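Local coordinates for protein prolyl endopeptidase (Myxococcus xanthus, PDB 2BKL) that probably hydrolyses peptide bonds after proline, and less readily after alanine, in oligopeptides, as a serine protease of the prolyl oligopeptidase family, at residues L608-V619 and T640-H651. Residues are numbered along the deposited sequence; the frame is centred on the assembly and turned at random.
Sequences LLMMAADHDDRV and TALLRIEANAGH. With ZAH (N-[(benzyloxy)carbonyl]-L-alanyl-L-proline), chain C.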
loop_
_atom_site.group_PDB
_atom_site.type_symbol
_atom_site.label_atom_id
_atom_site.label_comp_id
_atom_site.label_asym_id
_atom_site.label_seq_id
_atom_site.Cartn_x
_atom_site.Cartn_y
_atom_site.Cartn_z
ATOM N N LEU A 608 6.162 -21.810 -9.168
ATOM C CA LEU A 608 6.244 -20.372 -9.087
ATOM C C LEU A 608 5.363 -19.711 -10.119
ATOM O O LEU A 608 5.463 -20.033 -11.309
ATOM C CB LEU A 608 7.690 -19.934 -9.270
ATOM C CG LEU A 608 7.995 -18.457 -9.344
ATOM C CD1 LEU A 608 7.611 -17.779 -8.020
ATOM C CD2 LEU A 608 9.481 -18.216 -9.639
ATOM N N LEU A 609 4.490 -18.800 -9.682
ATOM C CA LEU A 609 3.743 -17.915 -10.567
ATOM C C LEU A 609 4.146 -16.468 -10.255
ATOM O O LEU A 609 3.908 -15.974 -9.162
ATOM C CB LEU A 609 2.237 -18.086 -10.382
ATOM C CG LEU A 609 1.300 -17.152 -11.153
ATOM C CD1 LEU A 609 1.563 -17.222 -12.654
ATOM C CD2 LEU A 609 -0.170 -17.430 -10.839
ATOM N N MET A 610 4.783 -15.813 -11.225
ATOM C CA MET A 610 5.235 -14.429 -11.115
ATOM C C MET A 610 4.135 -13.579 -11.716
ATOM O O MET A 610 3.833 -13.705 -12.919
ATOM C CB MET A 610 6.430 -14.231 -12.039
ATOM C CG MET A 610 7.863 -14.435 -11.609
ATOM S SD MET A 610 8.186 -14.791 -9.969
ATOM C CE MET A 610 9.402 -13.483 -9.681
ATOM N N MET A 611 3.581 -12.666 -10.955
ATOM C CA MET A 611 2.523 -11.785 -11.433
ATOM C C MET A 611 3.075 -10.389 -11.630
ATOM O O MET A 611 3.165 -9.568 -10.702
ATOM C CB MET A 611 1.329 -11.771 -10.511
ATOM C CG MET A 611 0.911 -13.142 -10.153
ATOM S SD MET A 611 -0.761 -13.535 -9.646
ATOM C CE MET A 611 -1.819 -12.776 -10.936
ATOM N N ALA A 612 3.421 -10.105 -12.869
ATOM C CA ALA A 612 4.064 -8.848 -13.238
ATOM C C ALA A 612 3.072 -7.918 -13.920
ATOM O O ALA A 612 1.958 -8.296 -14.273
ATOM C CB ALA A 612 5.230 -9.127 -14.142
ATOM N N ALA A 613 3.482 -6.662 -14.025
ATOM C CA ALA A 613 2.692 -5.582 -14.606
ATOM C C ALA A 613 3.563 -4.835 -15.596
ATOM O O ALA A 613 4.686 -4.438 -15.262
ATOM C CB ALA A 613 2.217 -4.647 -13.531
ATOM N N ASP A 614 3.033 -4.594 -16.788
ATOM C CA ASP A 614 3.817 -4.007 -17.878
ATOM C C ASP A 614 4.181 -2.535 -17.732
ATOM O O ASP A 614 5.104 -2.075 -18.400
ATOM C CB ASP A 614 3.186 -4.267 -19.258
ATOM C CG ASP A 614 1.893 -3.528 -19.501
ATOM O OD1 ASP A 614 1.406 -2.818 -18.592
ATOM O OD2 ASP A 614 1.306 -3.629 -20.608
ATOM N N HIS A 615 3.472 -1.801 -16.879
ATOM C CA HIS A 615 3.709 -0.367 -16.732
ATOM C C HIS A 615 3.994 0.002 -15.284
ATOM O O HIS A 615 3.685 1.099 -14.842
ATOM C CB HIS A 615 2.509 0.439 -17.233
ATOM C CG HIS A 615 2.540 0.726 -18.692
ATOM N ND1 HIS A 615 1.888 -0.059 -19.614
ATOM C CD2 HIS A 615 3.135 1.721 -19.388
ATOM C CE1 HIS A 615 2.076 0.440 -20.823
ATOM N NE2 HIS A 615 2.829 1.520 -20.716
ATOM N N ASP A 616 4.644 -0.890 -14.563
ATOM C CA ASP A 616 5.056 -0.590 -13.186
ATOM C C ASP A 616 6.238 0.375 -13.192
ATOM O O ASP A 616 7.385 0.003 -13.439
ATOM C CB ASP A 616 5.378 -1.880 -12.441
ATOM C CG ASP A 616 5.525 -1.685 -10.953
ATOM O OD1 ASP A 616 5.715 -0.517 -10.490
ATOM O OD2 ASP A 616 5.442 -2.673 -10.188
ATOM N N ASP A 617 5.922 1.637 -12.933
ATOM C CA ASP A 617 6.923 2.707 -12.852
ATOM C C ASP A 617 7.406 2.997 -11.425
ATOM O O ASP A 617 7.995 4.043 -11.137
ATOM C CB ASP A 617 6.429 4.015 -13.535
ATOM C CG ASP A 617 5.158 4.588 -12.922
ATOM O OD1 ASP A 617 4.519 3.915 -12.090
ATOM O OD2 ASP A 617 4.756 5.752 -13.264
ATOM N N ARG A 618 7.169 2.059 -10.540
ATOM C CA ARG A 618 7.634 2.147 -9.159
ATOM C C ARG A 618 8.689 1.079 -8.912
ATOM O O ARG A 618 9.849 1.401 -8.637
ATOM C CB ARG A 618 6.461 2.006 -8.200
ATOM C CG ARG A 618 6.825 2.401 -6.775
ATOM C CD ARG A 618 5.735 2.248 -5.705
ATOM N NE ARG A 618 4.491 2.910 -6.084
ATOM C CZ ARG A 618 3.353 2.822 -5.393
ATOM N NH1 ARG A 618 3.292 2.176 -4.240
ATOM N NH2 ARG A 618 2.253 3.410 -5.847
ATOM N N VAL A 619 8.270 -0.187 -9.004
ATOM C CA VAL A 619 9.142 -1.342 -8.885
ATOM C C VAL A 619 9.483 -1.853 -10.261
ATOM O O VAL A 619 8.615 -2.298 -11.014
ATOM C CB VAL A 619 8.460 -2.455 -8.058
ATOM C CG1 VAL A 619 9.274 -3.762 -8.100
ATOM C CG2 VAL A 619 8.267 -1.983 -6.599
ATOM N N THR A 640 7.104 -25.969 -12.201
ATOM C CA THR A 640 6.730 -24.934 -13.138
ATOM C C THR A 640 7.155 -23.567 -12.612
ATOM O O THR A 640 7.162 -23.347 -11.400
ATOM C CB THR A 640 5.233 -24.942 -13.400
ATOM O OG1 THR A 640 4.767 -26.260 -13.729
ATOM C CG2 THR A 640 4.940 -24.161 -14.649
ATOM N N ALA A 641 7.532 -22.670 -13.513
ATOM C CA ALA A 641 7.877 -21.287 -13.149
ATOM C C ALA A 641 7.387 -20.408 -14.291
ATOM O O ALA A 641 7.887 -20.532 -15.401
ATOM C CB ALA A 641 9.373 -21.142 -12.933
ATOM N N LEU A 642 6.383 -19.574 -14.034
ATOM C CA LEU A 642 5.658 -18.836 -15.051
ATOM C C LEU A 642 5.766 -17.358 -14.821
ATOM O O LEU A 642 5.672 -16.924 -13.674
ATOM C CB LEU A 642 4.175 -19.249 -15.044
ATOM C CG LEU A 642 3.874 -20.738 -15.222
ATOM C CD1 LEU A 642 2.405 -21.029 -15.057
ATOM C CD2 LEU A 642 4.345 -21.239 -16.561
ATOM N N LEU A 643 5.936 -16.584 -15.888
ATOM C CA LEU A 643 5.904 -15.141 -15.831
ATOM C C LEU A 643 4.657 -14.641 -16.557
ATOM O O LEU A 643 4.583 -14.680 -17.776
ATOM C CB LEU A 643 7.180 -14.550 -16.465
ATOM C CG LEU A 643 7.233 -13.018 -16.554
ATOM C CD1 LEU A 643 7.257 -12.360 -15.191
ATOM C CD2 LEU A 643 8.452 -12.565 -17.365
ATOM N N ARG A 644 3.678 -14.183 -15.797
ATOM C CA ARG A 644 2.450 -13.611 -16.317
ATOM C C ARG A 644 2.536 -12.083 -16.297
ATOM O O ARG A 644 2.732 -11.510 -15.223
ATOM C CB ARG A 644 1.322 -14.069 -15.436
ATOM C CG ARG A 644 -0.078 -13.666 -15.894
ATOM C CD ARG A 644 -1.099 -13.842 -14.788
ATOM N NE ARG A 644 -2.467 -13.644 -15.204
ATOM C CZ ARG A 644 -3.081 -12.467 -15.307
ATOM N NH1 ARG A 644 -2.475 -11.331 -15.046
ATOM N NH2 ARG A 644 -4.342 -12.449 -15.698
ATOM N N ILE A 645 2.387 -11.420 -17.437
ATOM C CA ILE A 645 2.532 -9.985 -17.499
ATOM C C ILE A 645 1.180 -9.350 -17.756
ATOM O O ILE A 645 0.579 -9.553 -18.816
ATOM C CB ILE A 645 3.561 -9.578 -18.570
ATOM C CG1 ILE A 645 4.918 -10.302 -18.354
ATOM C CG2 ILE A 645 3.727 -8.044 -18.607
ATOM C CD1 ILE A 645 5.938 -10.071 -19.509
ATOM N N GLU A 646 0.680 -8.595 -16.794
ATOM C CA GLU A 646 -0.606 -7.939 -16.961
ATOM C C GLU A 646 -0.449 -6.733 -17.864
ATOM O O GLU A 646 0.459 -5.930 -17.667
ATOM C CB GLU A 646 -1.117 -7.506 -15.592
ATOM C CG GLU A 646 -2.487 -6.841 -15.559
ATOM C CD GLU A 646 -3.647 -7.812 -15.504
ATOM O OE1 GLU A 646 -3.599 -8.770 -14.699
ATOM O OE2 GLU A 646 -4.656 -7.550 -16.207
ATOM N N ALA A 647 -1.350 -6.605 -18.835
ATOM C CA ALA A 647 -1.304 -5.511 -19.772
ATOM C C ALA A 647 -1.928 -4.237 -19.195
ATOM O O ALA A 647 -2.849 -4.303 -18.392
ATOM C CB ALA A 647 -2.006 -5.898 -21.059
ATOM N N ASN A 648 -1.390 -3.103 -19.606
ATOM C CA ASN A 648 -1.875 -1.785 -19.221
ATOM C C ASN A 648 -2.043 -1.648 -17.731
ATOM O O ASN A 648 -3.071 -1.215 -17.244
ATOM C CB ASN A 648 -3.167 -1.486 -19.971
ATOM C CG ASN A 648 -2.970 -1.567 -21.467
ATOM O OD1 ASN A 648 -2.158 -0.846 -22.026
ATOM N ND2 ASN A 648 -3.653 -2.483 -22.091
ATOM N N ALA A 649 -0.995 -2.015 -17.014
ATOM C CA ALA A 649 -1.077 -2.136 -15.580
ATOM C C ALA A 649 0.096 -1.466 -14.888
ATOM O O ALA A 649 1.251 -1.693 -15.234
ATOM C CB ALA A 649 -1.136 -3.601 -15.187
ATOM N N GLY A 650 -0.227 -0.651 -13.891
ATOM C CA GLY A 650 0.746 -0.122 -12.958
ATOM C C GLY A 650 0.991 -1.070 -11.802
ATOM O O GLY A 650 0.559 -2.232 -11.817
ATOM N N HIS A 651 1.680 -0.540 -10.802
ATOM C CA HIS A 651 2.110 -1.293 -9.632
ATOM C C HIS A 651 0.955 -1.972 -8.926
ATOM O O HIS A 651 1.096 -3.089 -8.406
ATOM C CB HIS A 651 2.840 -0.386 -8.653
ATOM C CG HIS A 651 3.499 -1.134 -7.547
ATOM N ND1 HIS A 651 4.517 -2.027 -7.778
ATOM C CD2 HIS A 651 3.244 -1.180 -6.217
ATOM C CE1 HIS A 651 4.869 -2.596 -6.636
ATOM N NE2 HIS A 651 4.134 -2.079 -5.668
HETATM C C1 ZAH C . 6.064 -2.239 -2.620
HETATM O O2 ZAH C . 6.251 -2.847 -1.362
HETATM C C3 ZAH C . 7.025 -1.052 -2.867
HETATM C C4 ZAH C . 8.490 -1.499 -2.885
HETATM C C5 ZAH C . 9.008 -1.344 -1.461
HETATM C C6 ZAH C . 8.146 -0.305 -0.793
HETATM N N7 ZAH C . 7.079 -0.074 -1.758
HETATM C C8 ZAH C . 6.160 0.876 -1.598
HETATM O O9 ZAH C . 5.279 1.050 -2.567
HETATM C C10 ZAH C . 6.278 1.945 -0.490
HETATM C C11 ZAH C . 5.642 1.279 0.730
HETATM N N14 ZAH C . 5.534 3.139 -0.807
HETATM C C15 ZAH C . 5.969 3.999 -1.698
HETATM O O16 ZAH C . 7.136 3.860 -2.271
HETATM O O17 ZAH C . 5.143 5.130 -2.003
HETATM C C18 ZAH C . 5.625 5.936 -3.109
HETATM C C19 ZAH C . 4.574 6.945 -3.582
HETATM C C20 ZAH C . 4.183 7.980 -2.722
HETATM C C21 ZAH C . 3.219 8.899 -3.137
HETATM C C22 ZAH C . 2.667 8.796 -4.416
HETATM C C23 ZAH C . 3.071 7.780 -5.287
HETATM C C24 ZAH C . 4.024 6.853 -4.867
HETATM O O HOH W 1 2.773 2.159 -10.775
#
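L608-A613 and A641-E646 pair as parallel neighbours, the last two strands of the alpha/beta-hydrolase sheet, joined in a beta-alpha-beta crossover by helix 622-632. The register is unbroken from L608-A641 to A613-E646, and seven backbone hydrogen bonds alternate direction, from L608 N to T640 O through to D614 N to E646 O. Apolar contacts line both faces: L643 CD1 meets A612 CB (4.0 Å) and lies beside M610, facing helix 622-632, while L609 CD1 meets L642 CB on the side of helix 657-674. On that second face R644 runs extended and salt-bridges E646 through NH1.

Toward the C-terminal ends of the segments, carboxylates join the two chain stretches. D614 takes two successive amides on its syn sides, A649 N at OD1 (3.0 Å) and N648 N at OD2; its CG, set between backbone N and carbonyl carbon (chi1 69°), turns the carboxylate to them. H615 N returns a bond to A649 O. D616 OD2 accepts from H651 ND1 at 2.7 Å, a nearly straight bond (172°) lying in the imidazole plane, whereas the carboxylate is turned 56° from the ring. D616 OD1 accepts both R618 N, nearly along its C-O axis (an Asx turn), and V619 N, from above the carboxylate plane; the two bonds fix the carboxylate. With S533 touching H651, this geometry is consistent with the family's Ser-His-Asp triad. With an alanine here, H651 ND1 would probably lose its acceptor and R618 N and V619 N theirs, the imidazole being freer to turn.

At the ligand, V619 CG2 packs 3.5 Å from H651 CE1. The R618 guanidinium, salt-bridged to D145, lies between H651 CD2 and phenyl-ring carbon C24 of the ZAH benzyl group on opposite faces, while its NH1 donates in plane to ZAH O9 at 2.8 Å.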